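Local coordinates for protein SSD1 (Saccharomyces cerevisiae S288C, PDB 7AM1) that binds mRNA untranslated regions to repress translation, as a non-enzymatic member of the RNase II family that has lost its nuclease role, at residues A[33-38]-A[175-180]; A[380-385]-A[390-395]. All coordinates share one frame; numbering follows the deposited sequence.

Contact 1 of 2, residues A[33-38]-A[175-180]; sequences NKKNRS and TQKKND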
ATOM      1  N   ASN A  33       3.288 -14.708  -7.978  1.00 64.84           N
ATOM      2  CA  ASN A  33       4.345 -14.489  -6.996  1.00 67.82           C
ATOM      3  C   ASN A  33       5.443 -13.634  -7.621  1.00 63.55           C
ATOM      4  O   ASN A  33       6.183 -14.104  -8.492  1.00 65.02           O
ATOM      5  CB  ASN A  33       4.900 -15.823  -6.507  1.00 72.56           C
ATOM      6  N   LYS A  34       5.554 -12.379  -7.183  1.00 54.94           N
ATOM      7  CA  LYS A  34       6.546 -11.478  -7.764  1.00 52.90           C
ATOM      8  C   LYS A  34       7.951 -12.060  -7.638  1.00 53.41           C
ATOM      9  O   LYS A  34       8.787 -11.893  -8.534  1.00 50.30           O
ATOM     10  CB  LYS A  34       6.461 -10.108  -7.089  1.00 52.63           C
ATOM     11  CG  LYS A  34       7.053  -8.965  -7.904  1.00 52.81           C
ATOM     12  N   LYS A  35       8.228 -12.752  -6.531  1.00 59.65           N
ATOM     13  CA  LYS A  35       9.542 -13.359  -6.340  1.00 64.65           C
ATOM     14  C   LYS A  35       9.766 -14.498  -7.327  1.00 69.27           C
ATOM     15  O   LYS A  35      10.729 -14.481  -8.102  1.00 72.94           O
ATOM     16  CB  LYS A  35       9.692 -13.847  -4.898  1.00 64.54           C
ATOM     17  CG  LYS A  35      10.409 -12.860  -3.980  1.00 62.83           C
ATOM     18  CD  LYS A  35      11.849 -12.638  -4.424  1.00 60.93           C
ATOM     19  CE  LYS A  35      12.616 -11.748  -3.459  1.00 59.74           C
ATOM     20  NZ  LYS A  35      13.292 -12.528  -2.382  1.00 60.22           N
ATOM     21  N   ASN A  36       8.898 -15.507  -7.306  1.00 69.29           N
ATOM     22  CA  ASN A  36       8.994 -16.647  -8.222  1.00 72.07           C
ATOM     23  C   ASN A  36       7.835 -16.521  -9.210  1.00 69.94           C
ATOM     24  O   ASN A  36       6.743 -17.046  -8.986  1.00 64.61           O
ATOM     25  CB  ASN A  36       8.959 -17.969  -7.461  1.00 79.41           C
ATOM     26  CG  ASN A  36       9.071 -19.171  -8.378  1.00 87.16           C
ATOM     27  OD1 ASN A  36       9.479 -19.051  -9.533  1.00 89.11           O
ATOM     28  ND2 ASN A  36       8.711 -20.342  -7.864  1.00 90.78           N
ATOM     29  N   ARG A  37       8.094 -15.833 -10.322  1.00 75.77           N
ATOM     30  CA  ARG A  37       7.056 -15.486 -11.284  1.00 80.33           C
ATOM     31  C   ARG A  37       6.508 -16.693 -12.036  1.00 80.58           C
ATOM     32  O   ARG A  37       5.493 -16.557 -12.726  1.00 83.85           O
ATOM     33  CB  ARG A  37       7.611 -14.467 -12.280  1.00 83.23           C
ATOM     34  CG  ARG A  37       8.177 -13.219 -11.617  1.00 84.13           C
ATOM     35  CD  ARG A  37       9.273 -12.612 -12.470  1.00 85.71           C
ATOM     36  NE  ARG A  37      10.101 -11.670 -11.722  1.00 87.57           N
ATOM     37  CZ  ARG A  37      11.194 -11.094 -12.209  1.00 89.60           C
ATOM     38  NH1 ARG A  37      11.588 -11.366 -13.447  1.00 89.59           N
ATOM     39  NH2 ARG A  37      11.898 -10.253 -11.461  1.00 91.16           N
ATOM     40  N   SER A  38       7.156 -17.854 -11.939  1.00 77.90           N
ATOM     41  CA  SER A  38       6.640 -19.051 -12.588  1.00 76.03           C
ATOM     42  C   SER A  38       5.422 -19.616 -11.874  1.00 74.90           C
ATOM     43  O   SER A  38       4.728 -20.465 -12.445  1.00 75.95           O
ATOM     44  CB  SER A  38       7.726 -20.126 -12.672  1.00 77.48           C
ATOM     45  OG  SER A  38       8.127 -20.553 -11.382  1.00 79.21           O
ATOM     46  N   THR A 175      23.326 -15.732 -10.942  1.00 47.87           N
ATOM     47  CA  THR A 175      23.320 -14.340 -11.387  1.00 48.90           C
ATOM     48  C   THR A 175      21.905 -13.837 -11.664  1.00 49.25           C
ATOM     49  O   THR A 175      21.529 -12.740 -11.233  1.00 48.15           O
ATOM     50  CB  THR A 175      24.200 -14.191 -12.630  1.00 50.43           C
ATOM     51  OG1 THR A 175      25.555 -14.500 -12.280  1.00 50.76           O
ATOM     52  CG2 THR A 175      24.129 -12.772 -13.195  1.00 49.85           C
ATOM     53  N   GLN A 176      21.104 -14.623 -12.388  1.00 50.75           N
ATOM     54  CA  GLN A 176      19.752 -14.185 -12.730  1.00 51.70           C
ATOM     55  C   GLN A 176      18.900 -13.997 -11.480  1.00 45.83           C
ATOM     56  O   GLN A 176      18.131 -13.032 -11.377  1.00 43.22           O
ATOM     57  CB  GLN A 176      19.105 -15.199 -13.676  1.00 59.67           C
ATOM     58  CG  GLN A 176      17.716 -14.819 -14.175  1.00 66.20           C
ATOM     59  CD  GLN A 176      17.703 -13.497 -14.924  1.00 71.38           C
ATOM     60  OE1 GLN A 176      16.893 -12.614 -14.634  1.00 72.99           O
ATOM     61  NE2 GLN A 176      18.602 -13.355 -15.894  1.00 73.36           N
ATOM     62  N   LYS A 177      19.021 -14.912 -10.519  1.00 43.78           N
ATOM     63  CA  LYS A 177      18.232 -14.810  -9.297  1.00 43.21           C
ATOM     64  C   LYS A 177      18.637 -13.581  -8.495  1.00 40.45           C
ATOM     65  O   LYS A 177      17.782 -12.822  -8.024  1.00 38.13           O
ATOM     66  CB  LYS A 177      18.401 -16.083  -8.470  1.00 47.43           C
ATOM     67  CG  LYS A 177      17.620 -16.092  -7.169  1.00 50.63           C
ATOM     68  CD  LYS A 177      16.153 -15.790  -7.418  1.00 53.49           C
ATOM     69  CE  LYS A 177      15.306 -16.008  -6.180  1.00 55.23           C
ATOM     70  NZ  LYS A 177      13.883 -15.644  -6.443  1.00 56.09           N
ATOM     71  N   LYS A 178      19.945 -13.373  -8.332  1.00 42.05           N
ATOM     72  CA  LYS A 178      20.443 -12.167  -7.682  1.00 43.21           C
ATOM     73  C   LYS A 178      19.904 -10.921  -8.372  1.00 40.03           C
ATOM     74  O   LYS A 178      19.414  -9.997  -7.715  1.00 36.55           O
ATOM     75  CB  LYS A 178      21.974 -12.188  -7.681  1.00 47.97           C
ATOM     76  CG  LYS A 178      22.630 -10.984  -7.038  1.00 51.51           C
ATOM     77  CD  LYS A 178      24.146 -11.175  -6.907  1.00 54.54           C
ATOM     78  CE  LYS A 178      24.502 -12.052  -5.714  1.00 56.34           C
ATOM     79  NZ  LYS A 178      25.953 -11.990  -5.378  1.00 57.31           N
ATOM     80  N   ASN A 179      19.945 -10.899  -9.707  1.00 41.80           N
ATOM     81  CA  ASN A 179      19.459  -9.738 -10.446  1.00 43.07           C
ATOM     82  C   ASN A 179      17.981  -9.497 -10.185  1.00 44.65           C
ATOM     83  O   ASN A 179      17.564  -8.364  -9.918  1.00 45.21           O
ATOM     84  CB  ASN A 179      19.694  -9.925 -11.943  1.00 44.79           C
ATOM     85  CG  ASN A 179      21.139  -9.781 -12.328  1.00 45.95           C
ATOM     86  OD1 ASN A 179      22.008  -9.533 -11.486  1.00 44.56           O
ATOM     87  ND2 ASN A 179      21.410  -9.934 -13.615  1.00 48.17           N
ATOM     88  N   ASP A 180      17.169 -10.558 -10.256  1.00 45.68           N
ATOM     89  CA  ASP A 180      15.737 -10.414 -10.023  1.00 46.90           C
ATOM     90  C   ASP A 180      15.451  -9.970  -8.595  1.00 43.62           C
ATOM     91  O   ASP A 180      14.579  -9.125  -8.365  1.00 43.19           O
ATOM     92  CB  ASP A 180      15.019 -11.731 -10.319  1.00 52.69           C
ATOM     93  CG  ASP A 180      14.988 -12.065 -11.799  1.00 59.77           C
ATOM     94  OD1 ASP A 180      15.299 -11.179 -12.627  1.00 61.69           O
ATOM     95  OD2 ASP A 180      14.649 -13.224 -12.131  1.00 63.38           O
TER
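Arg37 and Lys35 reach from the turn of a beta hairpin, the loop joining strands 26-32 and 39-43, to Asp180 and Lys177 on helix 175-186. The hairpin belongs to an N-terminal five-stranded sheet, probably the first cold-shock (OB) domain of this RNase II-like protein, and the helix lies in the long insertion between its strands 68-73 and 206-214.

The charge pairing is loose. Arg37 NH2 and Asp180 OD1 form a long salt bridge at 3.7 Å, and Asp180 OD2 lies over one face of the guanidinium, the two flat groups turned 40° from each other. This is a slanted approach in place of the coplanar two-pronged grip, and NH2, though buried here, has no hydrogen-bond partner anywhere in the model. An extended chain from CG to NE carries the guanidinium across to the helix. At the edge of the same guanidinium, Arg37 NE gives a weak bond of 3.5 Å to Lys34 O, in its plane, which may help to orient the group.

The lysines meet differently. Lys177 comes in with its amine, NZ standing 3.7 Å from Lys35 O and 4.2 Å from Lys35 CD, the two side chains crossing at roughly a right angle. A bend at chi2 (53°), followed by an extended run, brings that amine to the loop. The two NZ atoms stay 5.2 Å apart, a like-charge proximity that nearby acids should ease: Lys35 forms a salt bridge with Glu185, about two turns further along the same helix, and Asp181 makes weak, long ion pairs with both amines.

Farther along the helix, Val184 packs against Lys34, Lys35 and Arg37. Within the loop itself, Ser38 OG bonds Asn36 OD1 at 2.7 Å, approaching from above the carbonyl plane.

Contact 2 of 2, residues A[380-385]-A[390-395]; sequences LHVRNN and LELGCH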
ATOM      1  N   LEU A 380     -17.005  18.906  11.648  1.00 42.31           N
ATOM      2  CA  LEU A 380     -17.522  18.365  12.891  1.00 42.93           C
ATOM      3  C   LEU A 380     -18.058  19.475  13.780  1.00 41.46           C
ATOM      4  O   LEU A 380     -17.625  20.628  13.690  1.00 40.67           O
ATOM      5  CB  LEU A 380     -16.430  17.639  13.692  1.00 45.95           C
ATOM      6  CG  LEU A 380     -15.885  16.297  13.230  1.00 49.25           C
ATOM      7  CD1 LEU A 380     -14.629  15.975  14.034  1.00 49.24           C
ATOM      8  CD2 LEU A 380     -16.939  15.211  13.386  1.00 50.83           C
ATOM      9  N   HIS A 381     -18.992  19.110  14.656  1.00 41.34           N
ATOM     10  CA  HIS A 381     -19.323  19.949  15.794  1.00 41.53           C
ATOM     11  C   HIS A 381     -19.549  19.048  16.996  1.00 41.89           C
ATOM     12  O   HIS A 381     -19.880  17.867  16.854  1.00 41.35           O
ATOM     13  CB  HIS A 381     -20.549  20.845  15.550  1.00 42.99           C
ATOM     14  CG  HIS A 381     -21.872  20.144  15.630  1.00 43.86           C
ATOM     15  ND1 HIS A 381     -22.569  19.739  14.512  1.00 43.80           N
ATOM     16  CD2 HIS A 381     -22.655  19.837  16.691  1.00 45.01           C
ATOM     17  CE1 HIS A 381     -23.713  19.191  14.882  1.00 44.59           C
ATOM     18  NE2 HIS A 381     -23.788  19.233  16.200  1.00 44.71           N
ATOM     19  N   VAL A 382     -19.319  19.604  18.177  1.00 44.46           N
ATOM     20  CA  VAL A 382     -19.685  18.966  19.434  1.00 45.81           C
ATOM     21  C   VAL A 382     -20.511  19.989  20.199  1.00 46.44           C
ATOM     22  O   VAL A 382     -20.152  21.171  20.250  1.00 45.82           O
ATOM     23  CB  VAL A 382     -18.457  18.514  20.248  1.00 48.82           C
ATOM     24  CG1 VAL A 382     -18.865  18.144  21.660  1.00 51.98           C
ATOM     25  CG2 VAL A 382     -17.770  17.349  19.577  1.00 49.01           C
ATOM     26  N   ARG A 383     -21.625  19.551  20.758  1.00 48.79           N
ATOM     27  CA  ARG A 383     -22.545  20.475  21.401  1.00 51.47           C
ATOM     28  C   ARG A 383     -23.084  19.800  22.647  1.00 52.36           C
ATOM     29  O   ARG A 383     -23.347  18.596  22.645  1.00 52.63           O
ATOM     30  CB  ARG A 383     -23.661  20.879  20.424  1.00 53.41           C
ATOM     31  CG  ARG A 383     -24.715  21.832  20.953  1.00 57.36           C
ATOM     32  CD  ARG A 383     -25.665  22.216  19.816  1.00 59.45           C
ATOM     33  NE  ARG A 383     -26.771  23.066  20.248  1.00 63.40           N
ATOM     34  CZ  ARG A 383     -27.944  22.621  20.682  1.00 66.50           C
ATOM     35  NH1 ARG A 383     -28.184  21.318  20.749  1.00 68.33           N
ATOM     36  NH2 ARG A 383     -28.879  23.483  21.045  1.00 67.89           N
ATOM     37  N   ASN A 384     -23.197  20.572  23.720  1.00 51.86           N
ATOM     38  CA  ASN A 384     -23.854  20.117  24.935  1.00 51.95           C
ATOM     39  C   ASN A 384     -25.344  20.387  24.786  1.00 54.56           C
ATOM     40  O   ASN A 384     -25.756  21.541  24.630  1.00 55.21           O
ATOM     41  CB  ASN A 384     -23.264  20.828  26.150  1.00 52.13           C
ATOM     42  CG  ASN A 384     -23.899  20.394  27.449  1.00 54.26           C
ATOM     43  OD1 ASN A 384     -24.821  19.579  27.465  1.00 55.09           O
ATOM     44  ND2 ASN A 384     -23.392  20.929  28.557  1.00 54.97           N
ATOM     45  N   ASN A 385     -26.148  19.321  24.810  1.00 55.84           N
ATOM     46  CA  ASN A 385     -27.589  19.457  24.645  1.00 62.06           C
ATOM     47  C   ASN A 385     -28.296  19.878  25.926  1.00 68.69           C
ATOM     48  O   ASN A 385     -29.464  20.273  25.864  1.00 68.30           O
ATOM     49  CB  ASN A 385     -28.194  18.144  24.147  1.00 61.91           C
ATOM     50  CG  ASN A 385     -27.858  17.865  22.705  1.00 61.71           C
ATOM     51  OD1 ASN A 385     -27.640  18.788  21.918  1.00 61.98           O
ATOM     52  ND2 ASN A 385     -27.808  16.588  22.347  1.00 61.86           N
ATOM     53  N   LEU A 390     -24.565  14.835  25.131  1.00 54.46           N
ATOM     54  CA  LEU A 390     -23.781  15.608  24.181  1.00 53.60           C
ATOM     55  C   LEU A 390     -24.181  15.210  22.767  1.00 49.98           C
ATOM     56  O   LEU A 390     -24.884  14.219  22.545  1.00 50.99           O
ATOM     57  CB  LEU A 390     -22.278  15.384  24.385  1.00 56.91           C
ATOM     58  CG  LEU A 390     -21.705  15.607  25.783  1.00 62.18           C
ATOM     59  CD1 LEU A 390     -20.205  15.325  25.789  1.00 63.44           C
ATOM     60  CD2 LEU A 390     -21.988  17.020  26.264  1.00 64.22           C
ATOM     61  N   GLU A 391     -23.714  15.992  21.804  1.00 46.23           N
ATOM     62  CA  GLU A 391     -23.990  15.746  20.396  1.00 45.99           C
ATOM     63  C   GLU A 391     -22.701  15.887  19.604  1.00 44.85           C
ATOM     64  O   GLU A 391     -22.012  16.903  19.712  1.00 46.13           O
ATOM     65  CB  GLU A 391     -25.046  16.724  19.879  1.00 48.39           C
ATOM     66  CG  GLU A 391     -25.241  16.714  18.388  1.00 49.95           C
ATOM     67  CD  GLU A 391     -26.426  17.554  17.970  1.00 52.71           C
ATOM     68  OE1 GLU A 391     -27.550  17.254  18.426  1.00 54.87           O
ATOM     69  OE2 GLU A 391     -26.236  18.514  17.196  1.00 53.18           O
ATOM     70  N   LEU A 392     -22.372  14.859  18.827  1.00 43.72           N
ATOM     71  CA  LEU A 392     -21.271  14.910  17.871  1.00 42.80           C
ATOM     72  C   LEU A 392     -21.881  14.890  16.473  1.00 42.00           C
ATOM     73  O   LEU A 392     -22.482  13.888  16.069  1.00 42.02           O
ATOM     74  CB  LEU A 392     -20.307  13.743  18.055  1.00 43.15           C
ATOM     75  CG  LEU A 392     -19.134  13.753  17.070  1.00 42.89           C
ATOM     76  CD1 LEU A 392     -18.113  14.803  17.478  1.00 41.75           C
ATOM     77  CD2 LEU A 392     -18.499  12.378  16.944  1.00 44.43           C
ATOM     78  N   GLY A 393     -21.758  16.001  15.752  1.00 41.47           N
ATOM     79  CA  GLY A 393     -22.221  16.085  14.376  1.00 41.05           C
ATOM     80  C   GLY A 393     -21.078  15.855  13.416  1.00 40.83           C
ATOM     81  O   GLY A 393     -20.004  16.448  13.553  1.00 41.66           O
ATOM     82  N   CYS A 394     -21.309  14.984  12.432  1.00 41.63           N
ATOM     83  CA  CYS A 394     -20.310  14.611  11.436  1.00 40.95           C
ATOM     84  C   CYS A 394     -20.866  14.918  10.055  1.00 40.82           C
ATOM     85  O   CYS A 394     -21.867  14.325   9.644  1.00 42.24           O
ATOM     86  CB  CYS A 394     -19.945  13.134  11.575  1.00 40.69           C
ATOM     87  SG  CYS A 394     -19.451  12.693  13.260  1.00 41.66           S
ATOM     88  N   HIS A 395     -20.221  15.843   9.344  1.00 38.66           N
ATOM     89  CA  HIS A 395     -20.767  16.425   8.125  1.00 38.92           C
ATOM     90  C   HIS A 395     -19.828  16.160   6.959  1.00 39.68           C
ATOM     91  O   HIS A 395     -18.623  16.421   7.054  1.00 37.15           O
ATOM     92  CB  HIS A 395     -20.977  17.936   8.283  1.00 40.91           C
ATOM     93  CG  HIS A 395     -21.598  18.330   9.589  1.00 41.45           C
ATOM     94  ND1 HIS A 395     -22.932  18.138   9.873  1.00 42.22           N
ATOM     95  CD2 HIS A 395     -21.059  18.911  10.689  1.00 41.95           C
ATOM     96  CE1 HIS A 395     -23.191  18.583  11.090  1.00 43.14           C
ATOM     97  NE2 HIS A 395     -22.070  19.056  11.608  1.00 42.59           N
TER
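His381 sits between Glu391 and His395 on one face of a beta hairpin in the RNB domain, formed by the antiparallel strands 378-384 and 389-397. Its NE2 donates to Glu391 OE2 at 2.7 Å with an angle of 158° at the hydrogen. The carboxylate oxygen lies close to the ring plane and offers its anti lone pair. At the other edge of the ring, His381 ND1 and His395 NE2 share a 3.0 Å hydrogen bond, either possibly the donor, and the rings meet rim to rim with planes 23° apart. Gly393 makes room for this: lacking a side chain, it puts its CA over the face of the His381 ring in a CH-pi contact, 3.8 Å from the centroid. With His381 cut back to an alanine, Glu391 OE2 and His395 NE2 would probably lose the ring that joins them, and a gap would open over Gly393 CA.

The backbone pairing sets the register of this cluster. His381 pairs with Gly393, and Arg383 with Glu391, each through two hydrogen bonds; the non-hydrogen-bonded pairs between and beyond them, Leu380 with Cys394, Val382 with Leu392 and Asn384 with Leu390, turn their side chains to the opposite face. Helices 495-510 and 544-568 pack on that face, where Leu380 CD2 rests 3.6 Å from Cys394 SG and Val382 CG2 comes unusually close to Leu392 CD1, at 3.3 Å.

In the second shell, Tyr364 meets the His381 ring edge-to-face, Glu363 forms a salt bridge with Arg383, and Ser450 OG hydrogen-bonds His395 ND1.

From the N terminus, the chain first builds the hairpin whose turn is 33-38, then continues through the N-terminal sheet and a long connection, much of it not modelled, before helix 175-186 returns to that turn. Contact 1 thus closes a loop of 136 residues and docks an insertion on the sheet from which it departs; the same helix also reaches Asp795 and Glu796 late in the chain. Contact 2 follows in series, neither nested in nor crossing the first, and closes just the four-residue turn of a hairpin within the RNB domain. The centres lie about 55 Å apart, on opposite sides of the chain's centre, and the contacts do not touch.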